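Local coordinates for protein staphylococcal superantigen-like 1 (Staphylococcus aureus, PDB 4O1N) that probably acts as a secreted virulence protease of the staphylococcal and streptococcal toxin family, cleaving host collagens and cytokines, at residues P119-K124 / D129-F134; I35-N40 / D148-E153; F44-T47 / H52-E55; R154-K157 / L161-N164. All blocks are in the same frame, centred on the assembly; numbering follows the deposited sequence.

Interaction 1: residues P119-K124 / D129-F134; sequences PILEIK and DVLKDF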
# COMPACT_ATOMS: atom_id res chain seq x y z
N PRO A 119 -1.92 -10.28 -12.72
CA PRO A 119 -0.99 -11.34 -12.37
C PRO A 119 -1.73 -12.45 -11.66
O PRO A 119 -2.90 -12.27 -11.32
CB PRO A 119 -0.03 -10.67 -11.38
CG PRO A 119 -0.88 -9.74 -10.64
CD PRO A 119 -2.04 -9.36 -11.58
N ILE A 120 -1.04 -13.57 -11.46
CA ILE A 120 -1.63 -14.69 -10.77
C ILE A 120 -1.75 -14.36 -9.31
O ILE A 120 -0.88 -13.77 -8.75
CB ILE A 120 -0.81 -15.96 -10.95
CG1 ILE A 120 -0.96 -16.48 -12.38
CG2 ILE A 120 -1.26 -17.06 -9.99
CD1 ILE A 120 0.10 -17.46 -12.79
N LEU A 121 -2.87 -14.73 -8.72
CA LEU A 121 -3.06 -14.57 -7.29
C LEU A 121 -3.43 -15.95 -6.69
O LEU A 121 -4.37 -16.61 -7.16
CB LEU A 121 -4.15 -13.53 -6.99
CG LEU A 121 -4.55 -13.39 -5.52
CD1 LEU A 121 -3.45 -12.69 -4.72
CD2 LEU A 121 -5.86 -12.63 -5.38
N GLU A 122 -2.68 -16.36 -5.67
CA GLU A 122 -2.88 -17.62 -5.01
C GLU A 122 -2.93 -17.39 -3.51
O GLU A 122 -2.04 -16.77 -2.94
CB GLU A 122 -1.73 -18.57 -5.38
CG GLU A 122 -1.84 -19.98 -4.81
CD GLU A 122 -0.65 -20.89 -5.16
OE1 GLU A 122 0.34 -20.41 -5.78
OE2 GLU A 122 -0.69 -22.10 -4.79
N ILE A 123 -3.94 -17.93 -2.86
CA ILE A 123 -4.03 -17.79 -1.42
C ILE A 123 -4.10 -19.16 -0.79
O ILE A 123 -4.80 -20.03 -1.31
CB ILE A 123 -5.23 -16.95 -1.02
CG1 ILE A 123 -5.27 -15.66 -1.83
CG2 ILE A 123 -5.16 -16.63 0.46
CD1 ILE A 123 -6.42 -14.75 -1.49
N LYS A 124 -3.37 -19.35 0.32
CA LYS A 124 -3.31 -20.62 1.06
C LYS A 124 -3.62 -20.47 2.54
O LYS A 124 -3.00 -19.59 3.18
CB LYS A 124 -1.89 -21.16 0.99
CG LYS A 124 -1.42 -21.50 -0.38
CD LYS A 124 -0.24 -22.45 -0.29
CE LYS A 124 -0.18 -23.25 -1.57
NZ LYS A 124 1.04 -24.08 -1.61
N ASP A 129 -4.42 -24.60 -1.14
CA ASP A 129 -5.06 -23.45 -1.82
C ASP A 129 -6.50 -23.26 -1.39
O ASP A 129 -7.22 -24.23 -1.28
CB ASP A 129 -5.10 -23.62 -3.35
CG ASP A 129 -3.79 -23.28 -4.00
OD1 ASP A 129 -2.83 -22.90 -3.29
OD2 ASP A 129 -3.71 -23.40 -5.24
N VAL A 130 -6.89 -22.01 -1.18
CA VAL A 130 -8.28 -21.66 -0.99
C VAL A 130 -8.72 -20.72 -2.08
O VAL A 130 -9.90 -20.43 -2.18
CB VAL A 130 -8.57 -21.04 0.40
CG1 VAL A 130 -8.58 -22.12 1.46
CG2 VAL A 130 -7.55 -19.98 0.80
N LEU A 131 -7.78 -20.23 -2.90
CA LEU A 131 -8.12 -19.42 -4.09
C LEU A 131 -6.95 -19.41 -5.06
O LEU A 131 -5.79 -19.32 -4.65
CB LEU A 131 -8.57 -17.97 -3.72
CG LEU A 131 -8.76 -16.97 -4.90
CD1 LEU A 131 -10.17 -16.43 -5.05
CD2 LEU A 131 -7.77 -15.82 -4.77
N LYS A 132 -7.27 -19.55 -6.34
CA LYS A 132 -6.30 -19.50 -7.41
C LYS A 132 -6.94 -18.72 -8.54
O LYS A 132 -7.82 -19.24 -9.23
CB LYS A 132 -5.94 -20.92 -7.84
CG LYS A 132 -4.49 -21.14 -8.22
CD LYS A 132 -4.29 -20.99 -9.70
CE LYS A 132 -2.84 -20.73 -10.07
NZ LYS A 132 -2.71 -20.34 -11.51
N ASP A 133 -6.52 -17.46 -8.71
CA ASP A 133 -7.19 -16.52 -9.64
C ASP A 133 -6.26 -15.38 -10.01
O ASP A 133 -5.06 -15.63 -10.23
CB ASP A 133 -8.52 -16.00 -9.05
CG ASP A 133 -9.46 -15.45 -10.14
OD1 ASP A 133 -10.29 -16.23 -10.66
OD2 ASP A 133 -9.35 -14.26 -10.54
N PHE A 134 -6.78 -14.15 -10.04
CA PHE A 134 -6.05 -13.00 -10.52
C PHE A 134 -6.17 -11.82 -9.60
O PHE A 134 -7.18 -11.67 -8.92
CB PHE A 134 -6.62 -12.60 -11.86
CG PHE A 134 -6.38 -13.61 -12.94
CD1 PHE A 134 -5.09 -13.97 -13.29
CD2 PHE A 134 -7.43 -14.16 -13.63
CE1 PHE A 134 -4.86 -14.87 -14.32
CE2 PHE A 134 -7.20 -15.07 -14.66
CZ PHE A 134 -5.91 -15.41 -15.00

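Interaction 2: residues I35-N40 / D148-E153; sequences ILERKN and DYRLRE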
# COMPACT_ATOMS: atom_id res chain seq x y z
N ILE A 35 -9.56 4.19 3.66
CA ILE A 35 -8.50 4.66 2.83
C ILE A 35 -8.96 5.85 2.03
O ILE A 35 -10.03 5.83 1.46
CB ILE A 35 -8.11 3.60 1.80
CG1 ILE A 35 -7.62 2.34 2.51
CG2 ILE A 35 -7.03 4.11 0.86
CD1 ILE A 35 -6.38 2.54 3.37
N LEU A 36 -8.11 6.87 1.97
CA LEU A 36 -8.31 7.94 1.06
C LEU A 36 -7.32 7.70 -0.09
O LEU A 36 -6.08 7.77 0.07
CB LEU A 36 -8.05 9.29 1.75
CG LEU A 36 -7.97 10.47 0.78
CD1 LEU A 36 -9.32 10.57 0.06
CD2 LEU A 36 -7.66 11.77 1.49
N GLU A 37 -7.88 7.46 -1.26
CA GLU A 37 -7.13 7.06 -2.43
C GLU A 37 -7.51 8.00 -3.61
O GLU A 37 -8.66 7.99 -4.04
CB GLU A 37 -7.46 5.61 -2.76
CG GLU A 37 -6.76 5.08 -3.99
CD GLU A 37 -7.11 3.63 -4.28
OE1 GLU A 37 -6.61 3.05 -5.24
OE2 GLU A 37 -7.89 3.06 -3.54
N ARG A 38 -6.55 8.79 -4.09
CA ARG A 38 -6.78 9.72 -5.17
C ARG A 38 -5.63 9.67 -6.10
O ARG A 38 -4.50 9.58 -5.64
CB ARG A 38 -6.89 11.14 -4.61
CG ARG A 38 -8.20 11.42 -3.87
CD ARG A 38 -9.46 11.25 -4.75
NE ARG A 38 -10.68 11.65 -4.03
CZ ARG A 38 -11.60 12.50 -4.50
NH1 ARG A 38 -11.52 13.02 -5.74
NH2 ARG A 38 -12.65 12.82 -3.75
N LYS A 39 -5.91 9.83 -7.40
CA LYS A 39 -4.88 9.85 -8.46
C LYS A 39 -4.76 11.19 -9.17
O LYS A 39 -5.75 11.95 -9.23
CB LYS A 39 -5.19 8.78 -9.48
CG LYS A 39 -5.46 7.45 -8.81
CD LYS A 39 -5.38 6.25 -9.75
CE LYS A 39 -5.68 4.97 -8.97
NZ LYS A 39 -5.70 3.77 -9.86
N ASN A 40 -3.57 11.47 -9.71
CA ASN A 40 -3.27 12.75 -10.38
C ASN A 40 -3.56 13.99 -9.56
O ASN A 40 -4.14 14.93 -10.06
CB ASN A 40 -3.99 12.85 -11.69
CG ASN A 40 -3.67 11.68 -12.59
OD1 ASN A 40 -2.76 11.76 -13.43
ND2 ASN A 40 -4.39 10.59 -12.43
N ASP A 148 0.17 -4.21 0.32
CA ASP A 148 0.01 -4.78 1.66
C ASP A 148 -1.42 -4.64 2.18
O ASP A 148 -2.07 -5.64 2.56
CB ASP A 148 0.97 -4.14 2.64
CG ASP A 148 0.76 -4.62 4.05
OD1 ASP A 148 0.78 -5.86 4.22
OD2 ASP A 148 0.56 -3.76 4.95
N TYR A 149 -1.92 -3.41 2.18
CA TYR A 149 -3.25 -3.16 2.68
C TYR A 149 -4.25 -3.99 1.91
O TYR A 149 -4.99 -4.72 2.52
CB TYR A 149 -3.64 -1.67 2.65
CG TYR A 149 -5.02 -1.39 3.27
CD1 TYR A 149 -5.16 -1.04 4.61
CD2 TYR A 149 -6.18 -1.52 2.51
CE1 TYR A 149 -6.40 -0.83 5.17
CE2 TYR A 149 -7.43 -1.32 3.05
CZ TYR A 149 -7.54 -0.97 4.37
OH TYR A 149 -8.80 -0.75 4.88
N ARG A 150 -4.25 -3.92 0.59
CA ARG A 150 -5.34 -4.52 -0.21
C ARG A 150 -5.33 -6.03 -0.16
O ARG A 150 -6.41 -6.64 -0.20
CB ARG A 150 -5.29 -4.04 -1.64
CG ARG A 150 -5.44 -2.53 -1.78
CD ARG A 150 -6.80 -2.08 -2.32
NE ARG A 150 -7.73 -1.65 -1.30
CZ ARG A 150 -8.24 -0.42 -1.15
NH1 ARG A 150 -7.92 0.59 -1.93
NH2 ARG A 150 -9.11 -0.21 -0.19
N LEU A 151 -4.15 -6.64 -0.04
CA LEU A 151 -4.08 -8.10 0.03
C LEU A 151 -4.60 -8.51 1.39
O LEU A 151 -5.36 -9.47 1.49
CB LEU A 151 -2.67 -8.60 -0.19
CG LEU A 151 -2.20 -8.33 -1.62
CD1 LEU A 151 -0.67 -8.39 -1.76
CD2 LEU A 151 -2.83 -9.34 -2.55
N ARG A 152 -4.24 -7.77 2.44
CA ARG A 152 -4.69 -8.15 3.76
C ARG A 152 -6.19 -7.96 3.89
O ARG A 152 -6.88 -8.80 4.46
CB ARG A 152 -3.96 -7.41 4.85
CG ARG A 152 -2.49 -7.77 4.94
CD ARG A 152 -1.87 -7.35 6.27
NE ARG A 152 -0.43 -7.09 6.15
CZ ARG A 152 0.48 -7.22 7.12
NH1 ARG A 152 0.14 -7.61 8.33
NH2 ARG A 152 1.74 -6.93 6.87
N GLU A 153 -6.69 -6.88 3.30
CA GLU A 153 -8.12 -6.63 3.23
C GLU A 153 -8.80 -7.85 2.65
O GLU A 153 -9.77 -8.34 3.22
CB GLU A 153 -8.44 -5.40 2.37
CG GLU A 153 -9.94 -5.21 2.10
CD GLU A 153 -10.29 -3.89 1.40
OE1 GLU A 153 -9.62 -3.50 0.43
OE2 GLU A 153 -11.26 -3.24 1.83
O HOH W 1 -6.40 0.42 -4.31

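Interaction 3: residues F44-T47 / H52-E55; sequences FKYT and HYLE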
# COMPACT_ATOMS: atom_id res chain seq x y z
N PHE A 44 2.48 19.38 -1.83
CA PHE A 44 3.64 20.21 -1.51
C PHE A 44 4.58 19.46 -0.59
O PHE A 44 4.17 19.02 0.47
CB PHE A 44 3.23 21.54 -0.84
CG PHE A 44 4.36 22.52 -0.72
CD1 PHE A 44 4.74 23.28 -1.81
CD2 PHE A 44 5.06 22.65 0.46
CE1 PHE A 44 5.80 24.15 -1.72
CE2 PHE A 44 6.12 23.52 0.56
CZ PHE A 44 6.49 24.27 -0.54
N LYS A 45 5.83 19.30 -1.01
CA LYS A 45 6.84 18.57 -0.25
C LYS A 45 7.77 19.54 0.47
O LYS A 45 8.31 20.47 -0.15
CB LYS A 45 7.67 17.68 -1.18
CG LYS A 45 8.44 16.63 -0.42
CD LYS A 45 9.59 16.05 -1.19
CE LYS A 45 10.45 15.18 -0.30
NZ LYS A 45 11.86 15.26 -0.72
N TYR A 46 7.98 19.30 1.76
CA TYR A 46 8.78 20.20 2.59
C TYR A 46 9.58 19.45 3.62
O TYR A 46 9.34 18.28 3.85
CB TYR A 46 7.89 21.27 3.24
CG TYR A 46 6.86 20.77 4.27
CD1 TYR A 46 7.11 20.86 5.64
CD2 TYR A 46 5.62 20.25 3.88
CE1 TYR A 46 6.19 20.45 6.57
CE2 TYR A 46 4.69 19.83 4.82
CZ TYR A 46 4.98 19.92 6.16
OH TYR A 46 4.06 19.49 7.12
N THR A 47 10.55 20.13 4.23
CA THR A 47 11.22 19.59 5.42
C THR A 47 11.09 20.54 6.63
O THR A 47 10.90 21.75 6.49
CB THR A 47 12.68 19.15 5.13
OG1 THR A 47 13.45 19.22 6.33
CG2 THR A 47 13.32 19.99 4.08
N HIS A 52 10.67 14.90 6.88
CA HIS A 52 10.19 15.15 5.55
C HIS A 52 8.73 14.79 5.39
O HIS A 52 8.32 13.70 5.75
CB HIS A 52 11.00 14.32 4.60
CG HIS A 52 12.42 14.74 4.56
ND1 HIS A 52 13.35 14.25 5.45
CD2 HIS A 52 13.06 15.65 3.80
CE1 HIS A 52 14.52 14.83 5.21
NE2 HIS A 52 14.37 15.69 4.22
N TYR A 53 7.98 15.71 4.79
CA TYR A 53 6.54 15.63 4.71
C TYR A 53 6.02 16.03 3.33
O TYR A 53 6.62 16.84 2.61
CB TYR A 53 5.94 16.58 5.76
CG TYR A 53 6.29 16.24 7.19
CD1 TYR A 53 5.80 15.07 7.78
CD2 TYR A 53 7.09 17.09 7.97
CE1 TYR A 53 6.09 14.75 9.10
CE2 TYR A 53 7.38 16.78 9.29
CZ TYR A 53 6.89 15.62 9.84
OH TYR A 53 7.18 15.33 11.13
N LEU A 54 4.88 15.46 2.97
CA LEU A 54 4.11 15.90 1.83
C LEU A 54 2.72 16.28 2.27
O LEU A 54 2.02 15.44 2.83
CB LEU A 54 4.01 14.79 0.80
CG LEU A 54 3.17 15.25 -0.38
CD1 LEU A 54 4.07 15.72 -1.49
CD2 LEU A 54 2.32 14.11 -0.88
N GLU A 55 2.33 17.52 2.01
CA GLU A 55 0.97 17.99 2.30
C GLU A 55 0.10 17.90 1.06
O GLU A 55 0.53 18.25 -0.02
CB GLU A 55 0.98 19.44 2.82
CG GLU A 55 -0.40 19.91 3.23
CD GLU A 55 -0.45 21.19 4.05
OE1 GLU A 55 -1.52 21.83 4.04
OE2 GLU A 55 0.53 21.56 4.70
O HOH W 2 1.36 20.00 6.33

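Interaction 4: residues R154-K157 / L161-N164; sequences RAIK and LYSN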
# COMPACT_ATOMS: atom_id res chain seq x y z
N ARG A 154 -8.28 -8.38 1.54
CA ARG A 154 -8.92 -9.55 0.98
C ARG A 154 -8.83 -10.82 1.83
O ARG A 154 -9.81 -11.55 1.94
CB ARG A 154 -8.43 -9.85 -0.43
CG ARG A 154 -9.56 -10.54 -1.17
CD ARG A 154 -9.13 -11.47 -2.26
NE ARG A 154 -9.01 -10.72 -3.48
CZ ARG A 154 -9.42 -11.13 -4.66
NH1 ARG A 154 -10.02 -12.30 -4.81
NH2 ARG A 154 -9.21 -10.32 -5.70
N ALA A 155 -7.66 -11.09 2.41
CA ALA A 155 -7.49 -12.26 3.28
C ALA A 155 -8.40 -12.14 4.50
O ALA A 155 -8.95 -13.16 4.99
CB ALA A 155 -6.03 -12.39 3.72
N ILE A 156 -8.57 -10.91 4.99
CA ILE A 156 -9.43 -10.68 6.13
C ILE A 156 -10.91 -10.83 5.77
O ILE A 156 -11.67 -11.47 6.47
CB ILE A 156 -9.24 -9.28 6.73
CG1 ILE A 156 -7.86 -9.15 7.34
CG2 ILE A 156 -10.31 -9.00 7.78
CD1 ILE A 156 -7.48 -7.72 7.66
N LYS A 157 -11.34 -10.23 4.68
CA LYS A 157 -12.76 -10.21 4.42
C LYS A 157 -13.31 -11.50 3.87
O LYS A 157 -14.40 -11.87 4.24
CB LYS A 157 -13.13 -9.01 3.56
CG LYS A 157 -12.89 -7.73 4.36
CD LYS A 157 -13.58 -6.50 3.79
CE LYS A 157 -13.71 -5.43 4.88
NZ LYS A 157 -13.88 -4.06 4.32
N LEU A 161 -8.58 -14.31 7.98
CA LEU A 161 -7.53 -13.53 8.65
C LEU A 161 -8.33 -12.36 9.24
O LEU A 161 -9.40 -12.07 8.72
CB LEU A 161 -6.55 -13.02 7.60
CG LEU A 161 -5.23 -12.44 8.07
CD1 LEU A 161 -4.31 -13.55 8.52
CD2 LEU A 161 -4.56 -11.65 6.97
N TYR A 162 -7.97 -11.71 10.33
CA TYR A 162 -7.22 -12.18 11.47
C TYR A 162 -8.30 -12.61 12.48
O TYR A 162 -8.48 -11.98 13.51
CB TYR A 162 -6.47 -10.97 12.07
CG TYR A 162 -5.28 -10.49 11.26
CD1 TYR A 162 -4.03 -11.04 11.48
CD2 TYR A 162 -5.40 -9.53 10.27
CE1 TYR A 162 -2.93 -10.65 10.77
CE2 TYR A 162 -4.29 -9.14 9.54
CZ TYR A 162 -3.05 -9.72 9.81
OH TYR A 162 -1.91 -9.40 9.11
N SER A 163 -9.07 -13.64 12.15
CA SER A 163 -10.10 -14.13 13.05
C SER A 163 -9.64 -15.48 13.62
O SER A 163 -9.08 -16.32 12.89
CB SER A 163 -11.45 -14.28 12.32
OG SER A 163 -12.33 -13.20 12.59
N ASN A 164 -9.88 -15.67 14.92
CA ASN A 164 -9.64 -16.93 15.64
C ASN A 164 -8.57 -17.96 15.18
O ASN A 164 -8.94 -18.92 14.51
CB ASN A 164 -10.97 -17.72 15.69
CG ASN A 164 -11.60 -17.92 14.32
OD1 ASN A 164 -10.99 -18.52 13.43
ND2 ASN A 164 -12.82 -17.43 14.13

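Interaction 1: residues P119-K124 / D129-F134
Leu121 and Asp133 form an antiparallel hydrogen-bonded pair, with Leu121 N to Asp133 O and Asp133 N to Leu121 O both at 2.8 Å. Further along, Ile123 N donates to Leu131 O. Ile123 O takes Val130 N at 2.9 Å and, weakly, Leu131 N at 3.4 Å, so two consecutive residues face one. This is a classic beta bulge, and the register slips by one residue before Lys124 pairs with Asp129.

Apolar contacts lie on the face carrying Leu121, Ile123 and Leu131. The CD2 branch of Leu131 does the touching, 3.7 Å from Ile123 CD1 and 3.8 Å from Leu121 CD2. CG of Leu131 lies anti to the backbone N (chi1 172°), and an unstaggered chi2 of 118° turns CD2 to both neighbours. Helix 144-159 covers this side through Leu151 and Arg154.

Two acids meet where Asp129 turns its carboxylate to Glu122. The extended Glu122 chain brings OE2 to 2.7 Å from Asp129 OD1, with the carboxylate planes perpendicular; so short an approach suggests that one acid holds a proton. Glu122 OE1 has its own salt bridge to Lys205 of the adjoining strand.

An aromatic edge is used at the far end of the pair, where Pro119 O lies in the plane of the Phe134 ring, 3.4 Å from CD1.

The whole is a bulged antiparallel beta hairpin, with strand 128-134 outermost in the mixed sheet of the beta-grasp domain.

Interaction 2: residues I35-N40 / D148-E153
One face of the Tyr149 ring receives Ile35, whose CD1 stands 3.8 Å from the ring centroid and only 9° off the normal, a CH-pi contact placed over the centre. CG1 of Ile35 follows behind it, 3.7 Å from Tyr149 CE2. The two side chains come from opposite directions: with CG anti to its own nitrogen (chi1 -176°), Tyr149 extends its ring from the helix so that this face meets Ile35. The second flat group, the Arg150 guanidinium, is met at its edge: the Glu37 carboxylate and water 1 both lie near its plane there.

Glu37 OE2 makes a salt bridge of 2.9 Å to Arg150 NH1, with carboxylate and guanidinium planes 31° apart. The same nitrogen donates to water 1 at 2.8 Å, and this water donates in turn to Glu37 OE1, so both carboxylate oxygens are linked to NH1, one directly and one through solvent. The Glu37 chain is fully extended, while Arg150 bends at chi2 and chi3 to turn its head toward the strand. Arg150 NE also binds Glu153 OE1 at 3.2 Å, one turn along the helix; NH2 adds a weak bond to the same oxygen. Phe86 of the neighbouring strand touches both Ile35 and Arg150.

The contact thus joins strand 36-38 of the OB-fold domain to helix 144-159 of the beta-grasp domain. Two carboxylates offset the positive charge of Arg150 and probably stay ionised beside it; bonds from the guanidinium edge to Glu37, the water and Glu153 probably limit its rotation beside the apolar Ile35-Tyr149 pair.

Interaction 3: residues F44-T47 / H52-E55
Glu55 N donates to Phe44 O at 2.8 Å, with a hydrogen angle of 165°. It is one half of a reciprocal pair, for Phe44 N returns a bond to Glu55 O. Two residues on, Tyr46 N to Tyr53 O (2.9 Å) and Tyr53 N to Tyr46 O (3.1 Å) repeat the pattern. Between these pairs, the CA atoms of Lys45 and Leu54 supply C-H...O contacts to Tyr53 O and Phe44 O.

On the face bearing Phe44, Tyr46, Tyr53 and Glu55, the Tyr46 ring folds back across its partner strand. Its CG is set between backbone N and carbonyl carbon (chi1 66°), which lays one ring face against Tyr53 CB, 3.8 Å from the centroid and displaced toward the rim. The two tyrosine rings are oblique, their planes 39° apart. Water 2 lies 2.9 Å from Tyr46 OH, but its modelled approach to Glu55 OE2 is doubtfully short. Arg64 of strand 61-66 makes a cation-pi contact with Tyr53.

On the other face, Thr47 CB packs 3.8 Å from His52 CD2, and Thr47 OG1, hydrogen-bonded to Lys51 O, lies over one face of the imidazole. The Lys45 ammonium has its partners elsewhere: a salt bridge to Asp77 and the carbonyls of Lys72 and Phe75.

Alternating hydrogen-bonded and non-hydrogen-bonded pairs show antiparallel pairing, and the short link between strands 41-48 and 51-58 makes this a beta hairpin of the OB-fold domain.

Interaction 4: residues R154-K157 / L161-N164
Ile156 and Tyr162 meet obliquely, with the isoleucine's CD1 at the edge of the tyrosine ring, 3.8 Å from CD2. CG1 of Ile156 is anti to its carbonyl carbon (chi1 -67°), which carries CD1 toward that edge. The aromatic face is used differently: Leu161 CG from the preceding residue stands 3.5 Å above the plane, over the ring centre. Leucine and isoleucine therefore touch the same ring from distinct directions, one above it and one beside it.

Leu161 also reaches back to the helix. Its CD2 branch lies 3.6 Å from Ala155 CB, and its CB packs 4.1 Å from Ile156 CG1. The short alanine methyl points toward the returning chain, and Met210 of strand 203-210 touches both Ala155 and Leu161.

After helix 144-159 of the beta-grasp domain ends, the chain turns back and the loop packs on the helix's C-terminal turns. The backbone evidence is a weak bond from Leu161 N to Ala155 O, 3.2 Å long and bent to 131° at the hydrogen. Leu161 O sits among the Ile156 side-chain carbons, 3.3 Å from CG2. The peptide joining Leu161 to Tyr162 is cis.

Beyond this packing, Tyr162 OH is hydrogen-bonded to Leu185 O and to Arg152 NH1, one turn before Ile156. Glu24 and Leu27 of the N-terminal helix 24-31 also touch Tyr162, while Tyr31 of that helix touches Ile156.

From the N terminus, residues 35-40 open the long loop of interaction 2, which closes 108 residues later on helix 144-159 and ties the OB-fold domain to the beta-grasp domain. Nested inside that loop, and in series with each other, are interaction 3, a hairpin in the OB-fold sheet, and then interaction 1, a hairpin in the beta-grasp sheet; their centres are about 38 Å apart. Interaction 4 follows as a short closure at the end of the same helix. Helix 144-159 is thus shared by interactions 2 and 4, and it also packs on the hairpin of interaction 1.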